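PDB 2IMZ: endonuclease PI-MtuI from Mycobacterium tuberculosis, which is an intein that probably splices itself out of a RecA precursor protein and joins the flanking segments. Local coordinates for residues His73-Glu78 with Arg82-Leu87; Leu59-Gly64 with Asp91-Pro96; Trp68-His73 with Ala146-Leu151; Asp10-Thr15 with Leu40-Val45. The protein carries 1 engineered substitution. One frame throughout, in Å; residues are numbered along the deposited sequence.

Contact 1: His73-Glu78 with Arg82-Leu87; sequences HKVLTE and RAAGEL
Arg82 passes its CG and CD across Thr77 and turns its guanidinium so that one face lies on Leu87, whose CD2 sits 3.5 Å above the plane of the Arg82 group and over its centre. The bend at chi3 (61°) carries the guanidinium out of line with the methylenes, and NH1 has a long, weak ion pair with Asp91. Both ring nitrogens of His73 have partners: ND1 is hydrogen-bonded to N of the modified Cys1, NE2 weakly to O of His167.

Thr77 and Arg82 cross at about a right angle, with Thr77 OG1 3.5 Å from Arg82 CD and Thr77 CG2 3.7 Å from the same carbon. That hydroxyl is bonded to Tyr79 N in the connection and to Gly80 O at the start of strand 80-83, which leaves the arginine methylenes as packing for a polar atom already satisfied. Beside them Val75 CB meets Leu87 CD1 at 4.0 Å, and Val75 CG2 touches Ala84 CB.

The backbones form an antiparallel hairpin. Val75 and Arg82 are its hydrogen-bonded pair, joined by Val75 N to Arg82 O (2.8 Å) and Arg82 N to Val75 O (3.0 Å); Lys74 and Ala83 form the non-hydrogen-bonded pair. Ala84 N to His73 O (2.7 Å) extends the pairing into a 3-10 turn that brings Leu87 back onto Val75. On the face of Lys74 and Ala83, Lys74 makes a cation-pi contact with Phe49 of the second subunit. On the other face Val75 packs on Val93 of strand 92-94 and Val164 of strand 164-166, while Leu87 reaches Ile137 of strand 134-153.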
loop_
_atom_site.group_PDB
_atom_site.type_symbol
_atom_site.label_atom_id
_atom_site.label_comp_id
_atom_site.label_asym_id
_atom_site.label_seq_id
_atom_site.Cartn_x
_atom_site.Cartn_y
_atom_site.Cartn_z
ATOM N N HIS A 73 -2.659 2.614 9.108
ATOM C CA HIS A 73 -3.216 1.843 8.005
ATOM C C HIS A 73 -4.284 2.677 7.303
ATOM O O HIS A 73 -5.152 3.256 7.955
ATOM C CB HIS A 73 -3.839 0.542 8.504
ATOM C CG HIS A 73 -3.997 -0.486 7.429
ATOM N ND1 HIS A 73 -3.068 -1.478 7.211
ATOM C CD2 HIS A 73 -4.938 -0.633 6.465
ATOM C CE1 HIS A 73 -3.425 -2.193 6.158
ATOM N NE2 HIS A 73 -4.557 -1.699 5.686
ATOM N N LYS A 74 -4.217 2.740 5.976
ATOM C CA LYS A 74 -5.181 3.523 5.207
ATOM C C LYS A 74 -6.511 2.815 4.989
ATOM O O LYS A 74 -6.555 1.641 4.618
ATOM C CB LYS A 74 -4.596 3.916 3.847
ATOM C CG LYS A 74 -3.539 5.007 3.905
ATOM C CD LYS A 74 -2.203 4.468 4.358
ATOM C CE LYS A 74 -1.127 5.526 4.206
ATOM N NZ LYS A 74 -1.116 6.093 2.834
ATOM N N VAL A 75 -7.590 3.560 5.220
ATOM C CA VAL A 75 -8.956 3.069 5.076
ATOM C C VAL A 75 -9.659 3.924 4.025
ATOM O O VAL A 75 -9.467 5.138 3.979
ATOM C CB VAL A 75 -9.713 3.179 6.421
ATOM C CG1 VAL A 75 -11.164 2.736 6.259
ATOM C CG2 VAL A 75 -9.009 2.338 7.476
ATOM N N LEU A 76 -10.460 3.293 3.174
ATOM C CA LEU A 76 -11.160 4.034 2.135
ATOM C C LEU A 76 -12.403 4.729 2.670
ATOM O O LEU A 76 -13.223 4.117 3.354
ATOM C CB LEU A 76 -11.552 3.108 0.981
ATOM C CG LEU A 76 -12.208 3.810 -0.218
ATOM C CD1 LEU A 76 -11.230 4.817 -0.829
ATOM C CD2 LEU A 76 -12.620 2.781 -1.251
ATOM N N THR A 77 -12.523 6.015 2.359
ATOM C CA THR A 77 -13.668 6.821 2.775
ATOM C C THR A 77 -14.148 7.587 1.547
ATOM O O THR A 77 -13.486 7.582 0.508
ATOM C CB THR A 77 -13.289 7.842 3.870
ATOM O OG1 THR A 77 -12.486 8.885 3.300
ATOM C CG2 THR A 77 -12.509 7.162 4.991
ATOM N N GLU A 78 -15.294 8.247 1.662
ATOM C CA GLU A 78 -15.837 9.007 0.543
ATOM C C GLU A 78 -14.951 10.203 0.211
ATOM O O GLU A 78 -15.149 10.876 -0.801
ATOM C CB GLU A 78 -17.258 9.468 0.871
ATOM C CG GLU A 78 -17.377 10.164 2.209
ATOM C CD GLU A 78 -18.753 10.010 2.824
ATOM O OE1 GLU A 78 -18.925 10.408 3.995
ATOM O OE2 GLU A 78 -19.662 9.490 2.140
ATOM N N ARG A 82 -7.685 7.570 4.302
ATOM C CA ARG A 82 -7.469 8.203 5.593
ATOM C C ARG A 82 -6.846 7.192 6.539
ATOM O O ARG A 82 -7.187 6.009 6.507
ATOM C CB ARG A 82 -8.797 8.698 6.175
ATOM C CG ARG A 82 -9.491 9.753 5.332
ATOM C CD ARG A 82 -10.753 10.244 6.016
ATOM N NE ARG A 82 -10.451 10.857 7.304
ATOM C CZ ARG A 82 -11.368 11.222 8.193
ATOM N NH1 ARG A 82 -12.657 11.037 7.937
ATOM N NH2 ARG A 82 -10.994 11.768 9.341
ATOM N N ALA A 83 -5.927 7.660 7.377
ATOM C CA ALA A 83 -5.268 6.792 8.342
ATOM C C ALA A 83 -6.300 6.344 9.376
ATOM O O ALA A 83 -7.064 7.156 9.896
ATOM C CB ALA A 83 -4.125 7.536 9.021
ATOM N N ALA A 84 -6.320 5.051 9.673
ATOM C CA ALA A 84 -7.277 4.509 10.629
ATOM C C ALA A 84 -7.286 5.293 11.939
ATOM O O ALA A 84 -8.348 5.558 12.499
ATOM C CB ALA A 84 -6.964 3.043 10.898
ATOM N N GLY A 85 -6.101 5.669 12.409
ATOM C CA GLY A 85 -5.985 6.401 13.660
ATOM C C GLY A 85 -6.606 7.786 13.685
ATOM O O GLY A 85 -6.718 8.395 14.751
ATOM N N GLU A 86 -7.011 8.288 12.522
ATOM C CA GLU A 86 -7.620 9.610 12.432
ATOM C C GLU A 86 -9.142 9.549 12.346
ATOM O O GLU A 86 -9.820 10.573 12.432
ATOM C CB GLU A 86 -7.059 10.352 11.222
ATOM C CG GLU A 86 -5.570 10.647 11.345
ATOM C CD GLU A 86 -4.970 11.177 10.061
ATOM O OE1 GLU A 86 -5.495 12.176 9.526
ATOM O OE2 GLU A 86 -3.968 10.595 9.591
ATOM N N LEU A 87 -9.676 8.343 12.184
ATOM C CA LEU A 87 -11.119 8.168 12.088
ATOM C C LEU A 87 -11.786 8.246 13.456
ATOM O O LEU A 87 -11.221 7.831 14.468
ATOM C CB LEU A 87 -11.440 6.832 11.419
ATOM C CG LEU A 87 -10.880 6.728 9.999
ATOM C CD1 LEU A 87 -11.167 5.350 9.432
ATOM C CD2 LEU A 87 -11.495 7.810 9.125
#

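Contact 2: Leu59-Gly64 with Asp91-Pro96; sequences LRIAGG and DRVAQP
Ile61 and Val93 supply the apolar part of this contact, reaching toward each other tip to tip until Ile61 CD1 lies 4.2 Å from Val93 CG2. With CG1 of Ile61 beside the backbone N (chi1 -47°), it is the longer branch that extends to the valine and the CG2 methyl that is left for Gln95. Val164, from strand 164-166, touches both Ile61 and Val93 and belongs to the same apolar cluster.

The second kind of contact is between apolar and polar groups. Gln95, extended beyond CG, slides past Ile61 in the opposite direction, and its amide end comes close to Ile61 CG2 and the carbonyl of Ala62 without a settled bond to either.

Between the two segments there is no backbone bond; strands 54-61 and 92-94 each pair instead with strand 134-153 of the curled intein sheet. Within 59-64 a type II turn from Ile61 to Gly64 is closed by Gly64 N to Ile61 O at 2.8 Å. Gly63 takes the third position of that turn with a positive phi of 110°.

The closest CA pair, Ile61 and Val93, is 8.4 Å apart. Side-chain packing therefore holds the two segments together, with no polar pairing to fix a register.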
loop_
_atom_site.group_PDB
_atom_site.type_symbol
_atom_site.label_atom_id
_atom_site.label_comp_id
_atom_site.label_asym_id
_atom_site.label_seq_id
_atom_site.Cartn_x
_atom_site.Cartn_y
_atom_site.Cartn_z
ATOM N N LEU A 59 -11.837 -0.236 15.316
ATOM C CA LEU A 59 -12.969 0.509 14.791
ATOM C C LEU A 59 -14.147 -0.437 14.633
ATOM O O LEU A 59 -14.131 -1.306 13.759
ATOM C CB LEU A 59 -12.618 1.119 13.428
ATOM C CG LEU A 59 -11.383 2.029 13.379
ATOM C CD1 LEU A 59 -11.125 2.465 11.942
ATOM C CD2 LEU A 59 -11.596 3.240 14.276
ATOM N N ARG A 60 -15.156 -0.297 15.494
ATOM C CA ARG A 60 -16.337 -1.144 15.376
ATOM C C ARG A 60 -17.235 -0.445 14.372
ATOM O O ARG A 60 -17.622 0.707 14.562
ATOM C CB ARG A 60 -17.065 -1.306 16.716
ATOM C CG ARG A 60 -18.199 -2.330 16.639
ATOM C CD ARG A 60 -18.631 -2.800 18.024
ATOM N NE ARG A 60 -19.132 -1.700 18.844
ATOM C CZ ARG A 60 -20.338 -1.155 18.722
ATOM N NH1 ARG A 60 -21.190 -1.607 17.810
ATOM N NH2 ARG A 60 -20.690 -0.149 19.513
ATOM N N ILE A 61 -17.555 -1.157 13.300
ATOM C CA ILE A 61 -18.365 -0.624 12.217
ATOM C C ILE A 61 -19.837 -0.952 12.422
ATOM O O ILE A 61 -20.165 -1.935 13.085
ATOM C CB ILE A 61 -17.892 -1.232 10.876
ATOM C CG1 ILE A 61 -16.363 -1.152 10.788
ATOM C CG2 ILE A 61 -18.557 -0.525 9.700
ATOM C CD1 ILE A 61 -15.784 0.248 10.942
ATOM N N ALA A 62 -20.723 -0.119 11.872
ATOM C CA ALA A 62 -22.155 -0.386 11.984
ATOM C C ALA A 62 -22.338 -1.797 11.431
ATOM O O ALA A 62 -21.794 -2.128 10.378
ATOM C CB ALA A 62 -22.956 0.623 11.156
ATOM N N GLY A 63 -23.090 -2.628 12.141
ATOM C CA GLY A 63 -23.273 -4.000 11.691
ATOM C C GLY A 63 -22.543 -4.930 12.642
ATOM O O GLY A 63 -22.874 -6.110 12.755
ATOM N N GLY A 64 -21.521 -4.408 13.311
ATOM C CA GLY A 64 -20.815 -5.223 14.284
ATOM C C GLY A 64 -19.384 -5.653 14.047
ATOM O O GLY A 64 -18.731 -6.093 14.993
ATOM N N ASP A 91 -17.803 8.765 11.518
ATOM C CA ASP A 91 -17.199 8.869 10.197
ATOM C C ASP A 91 -17.642 7.672 9.375
ATOM O O ASP A 91 -17.839 6.584 9.916
ATOM C CB ASP A 91 -15.671 8.878 10.289
ATOM C CG ASP A 91 -15.124 10.179 10.834
ATOM O OD1 ASP A 91 -15.832 11.207 10.743
ATOM O OD2 ASP A 91 -13.981 10.175 11.337
ATOM N N ARG A 92 -17.799 7.869 8.070
ATOM C CA ARG A 92 -18.216 6.783 7.200
ATOM C C ARG A 92 -17.025 6.147 6.494
ATOM O O ARG A 92 -16.052 6.825 6.143
ATOM C CB ARG A 92 -19.234 7.286 6.167
ATOM C CG ARG A 92 -20.550 7.751 6.789
ATOM C CD ARG A 92 -21.590 8.129 5.737
ATOM N NE ARG A 92 -21.253 9.349 5.010
ATOM C CZ ARG A 92 -21.246 10.569 5.543
ATOM N NH1 ARG A 92 -21.555 10.745 6.820
ATOM N NH2 ARG A 92 -20.938 11.619 4.794
ATOM N N VAL A 93 -17.095 4.833 6.318
ATOM C CA VAL A 93 -16.041 4.093 5.636
ATOM C C VAL A 93 -16.691 3.238 4.563
ATOM O O VAL A 93 -17.873 2.911 4.654
ATOM C CB VAL A 93 -15.238 3.182 6.608
ATOM C CG1 VAL A 93 -14.524 4.040 7.650
ATOM C CG2 VAL A 93 -16.155 2.172 7.281
ATOM N N ALA A 94 -15.923 2.893 3.535
ATOM C CA ALA A 94 -16.441 2.076 2.441
ATOM C C ALA A 94 -16.704 0.645 2.901
ATOM O O ALA A 94 -15.806 -0.023 3.416
ATOM C CB ALA A 94 -15.450 2.078 1.279
ATOM N N GLN A 95 -17.939 0.189 2.711
ATOM C CA GLN A 95 -18.353 -1.163 3.093
ATOM C C GLN A 95 -19.188 -1.763 1.969
ATOM O O GLN A 95 -20.381 -1.475 1.844
ATOM C CB GLN A 95 -19.182 -1.131 4.381
ATOM C CG GLN A 95 -19.763 -2.494 4.773
ATOM C CD GLN A 95 -20.712 -2.417 5.955
ATOM O OE1 GLN A 95 -20.305 -2.569 7.109
ATOM N NE2 GLN A 95 -21.987 -2.170 5.671
ATOM N N PRO A 96 -18.569 -2.599 1.124
ATOM C CA PRO A 96 -19.273 -3.234 0.007
ATOM C C PRO A 96 -20.421 -4.129 0.464
ATOM O O PRO A 96 -20.286 -4.883 1.425
ATOM C CB PRO A 96 -18.166 -4.021 -0.687
ATOM C CG PRO A 96 -16.955 -3.171 -0.434
ATOM C CD PRO A 96 -17.117 -2.827 1.023
#

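Contact 3: Trp68-His73 with Ala146-Leu151; sequences WATPDH and ARTFDL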
loop_
_atom_site.group_PDB
_atom_site.type_symbol
_atom_site.label_atom_id
_atom_site.label_comp_id
_atom_site.label_asym_id
_atom_site.label_seq_id
_atom_site.Cartn_x
_atom_site.Cartn_y
_atom_site.Cartn_z
ATOM N N TRP A 68 -9.287 -4.103 13.435
ATOM C CA TRP A 68 -8.137 -3.809 14.287
ATOM C C TRP A 68 -6.958 -3.587 13.346
ATOM O O TRP A 68 -6.537 -4.504 12.639
ATOM C CB TRP A 68 -7.826 -4.977 15.226
ATOM C CG TRP A 68 -8.811 -5.139 16.352
ATOM C CD1 TRP A 68 -9.832 -6.039 16.427
ATOM C CD2 TRP A 68 -8.848 -4.385 17.566
ATOM N NE1 TRP A 68 -10.506 -5.894 17.620
ATOM C CE2 TRP A 68 -9.920 -4.885 18.337
ATOM C CE3 TRP A 68 -8.078 -3.333 18.079
ATOM C CZ2 TRP A 68 -10.242 -4.367 19.599
ATOM C CZ3 TRP A 68 -8.399 -2.818 19.333
ATOM C CH2 TRP A 68 -9.472 -3.338 20.077
ATOM N N ALA A 69 -6.430 -2.370 13.326
ATOM C CA ALA A 69 -5.320 -2.056 12.439
ATOM C C ALA A 69 -4.393 -1.036 13.072
ATOM O O ALA A 69 -4.760 -0.367 14.036
ATOM C CB ALA A 69 -5.860 -1.512 11.119
ATOM N N THR A 70 -3.184 -0.928 12.534
ATOM C CA THR A 70 -2.232 0.047 13.037
ATOM C C THR A 70 -2.833 1.408 12.715
ATOM O O THR A 70 -3.530 1.563 11.712
ATOM C CB THR A 70 -0.870 -0.091 12.339
ATOM O OG1 THR A 70 -1.050 -0.012 10.920
ATOM C CG2 THR A 70 -0.225 -1.425 12.700
ATOM N N PRO A 71 -2.586 2.413 13.565
ATOM C CA PRO A 71 -3.149 3.740 13.297
ATOM C C PRO A 71 -2.791 4.346 11.939
ATOM O O PRO A 71 -3.500 5.223 11.443
ATOM C CB PRO A 71 -2.643 4.579 14.475
ATOM C CG PRO A 71 -1.407 3.855 14.926
ATOM C CD PRO A 71 -1.797 2.408 14.807
ATOM N N ASP A 72 -1.709 3.874 11.327
ATOM C CA ASP A 72 -1.297 4.414 10.037
ATOM C C ASP A 72 -1.845 3.633 8.848
ATOM O O ASP A 72 -1.539 3.951 7.700
ATOM C CB ASP A 72 0.232 4.481 9.954
ATOM C CG ASP A 72 0.876 3.113 9.879
ATOM O OD1 ASP A 72 0.377 2.180 10.538
ATOM O OD2 ASP A 72 1.892 2.978 9.171
ATOM N N HIS A 73 -2.659 2.614 9.108
ATOM C CA HIS A 73 -3.216 1.843 8.005
ATOM C C HIS A 73 -4.284 2.677 7.303
ATOM O O HIS A 73 -5.152 3.256 7.955
ATOM C CB HIS A 73 -3.839 0.542 8.504
ATOM C CG HIS A 73 -3.997 -0.486 7.429
ATOM N ND1 HIS A 73 -3.068 -1.478 7.211
ATOM C CD2 HIS A 73 -4.938 -0.633 6.465
ATOM C CE1 HIS A 73 -3.425 -2.193 6.158
ATOM N NE2 HIS A 73 -4.557 -1.699 5.686
ATOM N N ALA A 146 -0.684 -6.395 19.247
ATOM C CA ALA A 146 -1.151 -7.566 18.519
ATOM C C ALA A 146 -0.238 -7.889 17.349
ATOM O O ALA A 146 0.406 -7.000 16.792
ATOM C CB ALA A 146 -2.569 -7.326 18.008
ATOM N N ARG A 147 -0.176 -9.164 16.983
ATOM C CA ARG A 147 0.625 -9.561 15.835
ATOM C C ARG A 147 -0.120 -8.961 14.657
ATOM O O ARG A 147 -1.354 -8.958 14.643
ATOM C CB ARG A 147 0.666 -11.080 15.685
ATOM C CG ARG A 147 1.322 -11.813 16.838
ATOM C CD ARG A 147 1.756 -13.188 16.380
ATOM N NE ARG A 147 0.645 -13.960 15.833
ATOM C CZ ARG A 147 0.791 -15.045 15.080
ATOM N NH1 ARG A 147 2.004 -15.487 14.781
ATOM N NH2 ARG A 147 -0.275 -15.690 14.629
ATOM N N THR A 148 0.614 -8.454 13.675
ATOM C CA THR A 148 -0.017 -7.838 12.518
ATOM C C THR A 148 0.454 -8.442 11.205
ATOM O O THR A 148 1.509 -9.083 11.140
ATOM C CB THR A 148 0.224 -6.314 12.512
ATOM O OG1 THR A 148 1.629 -6.047 12.426
ATOM C CG2 THR A 148 -0.327 -5.694 13.786
ATOM N N PHE A 149 -0.341 -8.235 10.159
ATOM C CA PHE A 149 -0.053 -8.792 8.849
ATOM C C PHE A 149 -0.480 -7.865 7.724
ATOM O O PHE A 149 -1.175 -6.873 7.946
ATOM C CB PHE A 149 -0.781 -10.129 8.683
ATOM C CG PHE A 149 -0.567 -11.077 9.825
ATOM C CD1 PHE A 149 -1.285 -10.937 11.008
ATOM C CD2 PHE A 149 0.391 -12.080 9.736
ATOM C CE1 PHE A 149 -1.050 -11.778 12.092
ATOM C CE2 PHE A 149 0.635 -12.925 10.811
ATOM C CZ PHE A 149 -0.087 -12.775 11.994
ATOM N N ASP A 150 -0.079 -8.219 6.510
ATOM C CA ASP A 150 -0.410 -7.432 5.332
ATOM C C ASP A 150 -0.500 -8.372 4.129
ATOM O O ASP A 150 0.088 -9.453 4.136
ATOM C CB ASP A 150 0.673 -6.372 5.108
ATOM C CG ASP A 150 0.180 -5.188 4.309
ATOM O OD1 ASP A 150 -0.905 -4.657 4.634
ATOM O OD2 ASP A 150 0.891 -4.772 3.366
ATOM N N LEU A 151 -1.248 -7.962 3.110
ATOM C CA LEU A 151 -1.414 -8.767 1.902
ATOM C C LEU A 151 -1.313 -7.892 0.663
ATOM O O LEU A 151 -1.696 -6.724 0.696
ATOM C CB LEU A 151 -2.790 -9.442 1.895
ATOM C CG LEU A 151 -3.154 -10.402 3.029
ATOM C CD1 LEU A 151 -4.642 -10.755 2.949
ATOM C CD2 LEU A 151 -2.293 -11.658 2.931
#
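His73 and Asp150 make the closer half of the contact: Asp150 OD1 stands at the edge of the imidazole, near its plane, 3.8 Å from His73 CE1. The ring and the carboxylate are turned 75° against each other. Asp150 holds CG anti to its backbone N (chi1 -157°), which brings the carboxylate up to the histidine ring although His73 CA and Asp150 CA are 10.1 Å apart. His73 ND1 and Asp150 OD1 are 4.6 Å apart and not in direct contact; the firm polar partner of Asp150 is Lys74 of the second subunit, which makes a salt bridge to OD2.

Thr70 and His73 are the first and last residues of Thr-Pro-Asp-His, matching the TxxH signature of intein block B, and Asp150 is probably the highly conserved aspartate of the family. The four residues form a type I turn closed by His73 N to Thr70 O (2.9 Å). Inside it Thr70 OG1 donates to Asp72 OD1 at 2.6 Å and also bonds to N of the modified Cys1, which places the turn at the N-terminal splice junction, consistent with the role of this motif in inteins.

The looser half joins two methyl groups, Thr70 CG2 and Thr148 CG2, at 4.4 Å. Thr148 spends its hydroxyl on Gly52 O, and Val56 of strand 54-61 touches both threonines. Toward solvent, Pro71 is exposed and Asp72 partly so, and Asp72 OD2 has a long, weak ion pair with Arg54 of the second subunit.

Contact 4: Asp10-Thr15 with Leu40-Val45; sequences DPVTGT and LHARPV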
loop_
_atom_site.group_PDB
_atom_site.type_symbol
_atom_site.label_atom_id
_atom_site.label_comp_id
_atom_site.label_asym_id
_atom_site.label_seq_id
_atom_site.Cartn_x
_atom_site.Cartn_y
_atom_site.Cartn_z
ATOM N N ASP A 10 -13.461 -13.906 0.782
ATOM C CA ASP A 10 -13.068 -14.330 -0.564
ATOM C C ASP A 10 -14.397 -14.427 -1.315
ATOM O O ASP A 10 -15.167 -15.362 -1.102
ATOM C CB ASP A 10 -12.387 -15.702 -0.529
ATOM C CG ASP A 10 -11.977 -16.182 -1.914
ATOM O OD1 ASP A 10 -12.713 -15.894 -2.878
ATOM O OD2 ASP A 10 -10.932 -16.857 -2.039
ATOM N N PRO A 11 -14.681 -13.454 -2.197
ATOM C CA PRO A 11 -15.925 -13.419 -2.972
ATOM C C PRO A 11 -16.131 -14.555 -3.962
ATOM O O PRO A 11 -17.257 -14.802 -4.402
ATOM C CB PRO A 11 -15.853 -12.063 -3.661
ATOM C CG PRO A 11 -14.389 -11.920 -3.923
ATOM C CD PRO A 11 -13.792 -12.347 -2.598
ATOM N N VAL A 12 -15.052 -15.244 -4.310
ATOM C CA VAL A 12 -15.136 -16.347 -5.258
ATOM C C VAL A 12 -15.660 -17.625 -4.605
ATOM O O VAL A 12 -16.560 -18.281 -5.135
ATOM C CB VAL A 12 -13.764 -16.634 -5.886
ATOM C CG1 VAL A 12 -13.862 -17.827 -6.839
ATOM C CG2 VAL A 12 -13.272 -15.405 -6.623
ATOM N N THR A 13 -15.097 -17.969 -3.454
ATOM C CA THR A 13 -15.491 -19.165 -2.723
ATOM C C THR A 13 -16.578 -18.884 -1.695
ATOM O O THR A 13 -17.320 -19.788 -1.304
ATOM C CB THR A 13 -14.296 -19.778 -1.981
ATOM O OG1 THR A 13 -13.795 -18.831 -1.028
ATOM C CG2 THR A 13 -13.188 -20.137 -2.956
ATOM N N GLY A 14 -16.657 -17.633 -1.253
ATOM C CA GLY A 14 -17.640 -17.256 -0.254
ATOM C C GLY A 14 -17.106 -17.487 1.149
ATOM O O GLY A 14 -17.795 -17.239 2.139
ATOM N N THR A 15 -15.866 -17.962 1.228
ATOM C CA THR A 15 -15.204 -18.254 2.497
ATOM C C THR A 15 -14.584 -17.021 3.148
ATOM O O THR A 15 -14.086 -16.131 2.459
ATOM C CB THR A 15 -14.073 -19.296 2.296
ATOM O OG1 THR A 15 -14.635 -20.524 1.818
ATOM C CG2 THR A 15 -13.330 -19.553 3.601
ATOM N N LEU A 40 -16.245 -2.921 -7.753
ATOM C CA LEU A 40 -15.569 -4.004 -7.045
ATOM C C LEU A 40 -15.278 -5.204 -7.933
ATOM O O LEU A 40 -16.077 -5.566 -8.798
ATOM C CB LEU A 40 -16.414 -4.421 -5.844
ATOM C CG LEU A 40 -16.676 -3.212 -4.944
ATOM C CD1 LEU A 40 -17.746 -3.525 -3.936
ATOM C CD2 LEU A 40 -15.373 -2.802 -4.265
ATOM N N HIS A 41 -14.123 -5.820 -7.705
ATOM C CA HIS A 41 -13.688 -6.966 -8.497
ATOM C C HIS A 41 -12.979 -8.010 -7.657
ATOM O O HIS A 41 -12.376 -7.694 -6.633
ATOM C CB HIS A 41 -12.720 -6.512 -9.592
ATOM C CG HIS A 41 -13.235 -5.387 -10.431
ATOM N ND1 HIS A 41 -13.342 -4.095 -9.961
ATOM C CD2 HIS A 41 -13.686 -5.362 -11.706
ATOM C CE1 HIS A 41 -13.835 -3.324 -10.913
ATOM N NE2 HIS A 41 -14.054 -4.069 -11.981
ATOM N N ALA A 42 -13.041 -9.260 -8.101
ATOM C CA ALA A 42 -12.354 -10.328 -7.394
ATOM C C ALA A 42 -10.907 -10.306 -7.874
ATOM O O ALA A 42 -10.640 -10.386 -9.071
ATOM C CB ALA A 42 -12.993 -11.675 -7.712
ATOM N N ARG A 43 -9.972 -10.184 -6.942
ATOM C CA ARG A 43 -8.560 -10.160 -7.295
ATOM C C ARG A 43 -7.798 -11.079 -6.348
ATOM O O ARG A 43 -8.108 -11.164 -5.160
ATOM C CB ARG A 43 -8.017 -8.726 -7.227
ATOM C CG ARG A 43 -8.469 -7.829 -8.386
ATOM C CD ARG A 43 -7.855 -8.291 -9.712
ATOM N NE ARG A 43 -8.195 -7.424 -10.840
ATOM C CZ ARG A 43 -9.335 -7.480 -11.525
ATOM N NH1 ARG A 43 -10.268 -8.367 -11.207
ATOM N NH2 ARG A 43 -9.538 -6.654 -12.545
ATOM N N PRO A 44 -6.790 -11.790 -6.869
ATOM C CA PRO A 44 -5.987 -12.714 -6.068
ATOM C C PRO A 44 -4.873 -12.087 -5.236
ATOM O O PRO A 44 -4.282 -11.076 -5.621
ATOM C CB PRO A 44 -5.435 -13.670 -7.120
ATOM C CG PRO A 44 -5.176 -12.756 -8.266
ATOM C CD PRO A 44 -6.432 -11.895 -8.298
ATOM N N VAL A 45 -4.604 -12.695 -4.085
ATOM C CA VAL A 45 -3.532 -12.250 -3.209
ATOM C C VAL A 45 -2.266 -12.820 -3.844
ATOM O O VAL A 45 -2.232 -14.000 -4.198
ATOM C CB VAL A 45 -3.702 -12.821 -1.787
ATOM C CG1 VAL A 45 -2.482 -12.494 -0.932
ATOM C CG2 VAL A 45 -4.963 -12.235 -1.152
#
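Ala42, on strand 40-52, offers its CB methyl to Pro11 and Val12 of an Asx turn, in the loop that leads from strand 7-9 to strand 16-18. Pro11 CG lies 4.0 Å from Ala42 CB, and Val12 CG2 approaches the same Ala42 CB to 3.9 Å, making a small apolar patch at the surface with no hydrogen bond across it. Val12 has CG2 anti to its carbonyl carbon, and this is the branch that meets the alanine.

Behind the two side chains, Asp10 shapes the loop. Its OD1 receives Val12 N at 2.8 Å, nearly along the C-O axis, and Thr13 N at 3.2 Å from above the carboxylate plane; OD2 is bonded to His30 N, tying the turn to the first residue of strand 30-34. Gly14 N to Asp10 O (2.7 Å) and Asp10 N to Thr15 O close the loop as a G1 beta bulge, with an ST turn at Thr13. Farther out, strand 30-34, the antiparallel neighbour of 40-52, contributes Val32 to the side of Pro11 and His30 to that of Val12. On the strand itself, Ala42 O receives Arg43 NH1 at 3.0 Å, the oxygen lying in the guanidinium plane while the nitrogen stands above the carbonyl plane.

In the fold
Contact 4 comes first along the chain and closes before the others open. Contacts 2 and 3 then alternate in sequence, each enclosing contact 1. Contacts 2, 3 and 4 reach one curled antiparallel sheet, through strands 40-52, 54-61, 66-69, 92-94 and 134-153, whereas contact 1 is the hairpin 74-77/80-83 lying against it. Contacts 1 and 3 share His73, their centres about 12 Å apart; contacts 1 and 2, with centres about 11 Å apart, are joined by the Glu78-Arg92 salt bridge. Contact 4 lies across the centre of the chain, its centre about 22 Å from that of contact 1 and about 21 Å from that of contact 3. The intein fold thus gathers its splice-junction residues around contacts 1 and 3, far from this surface loop.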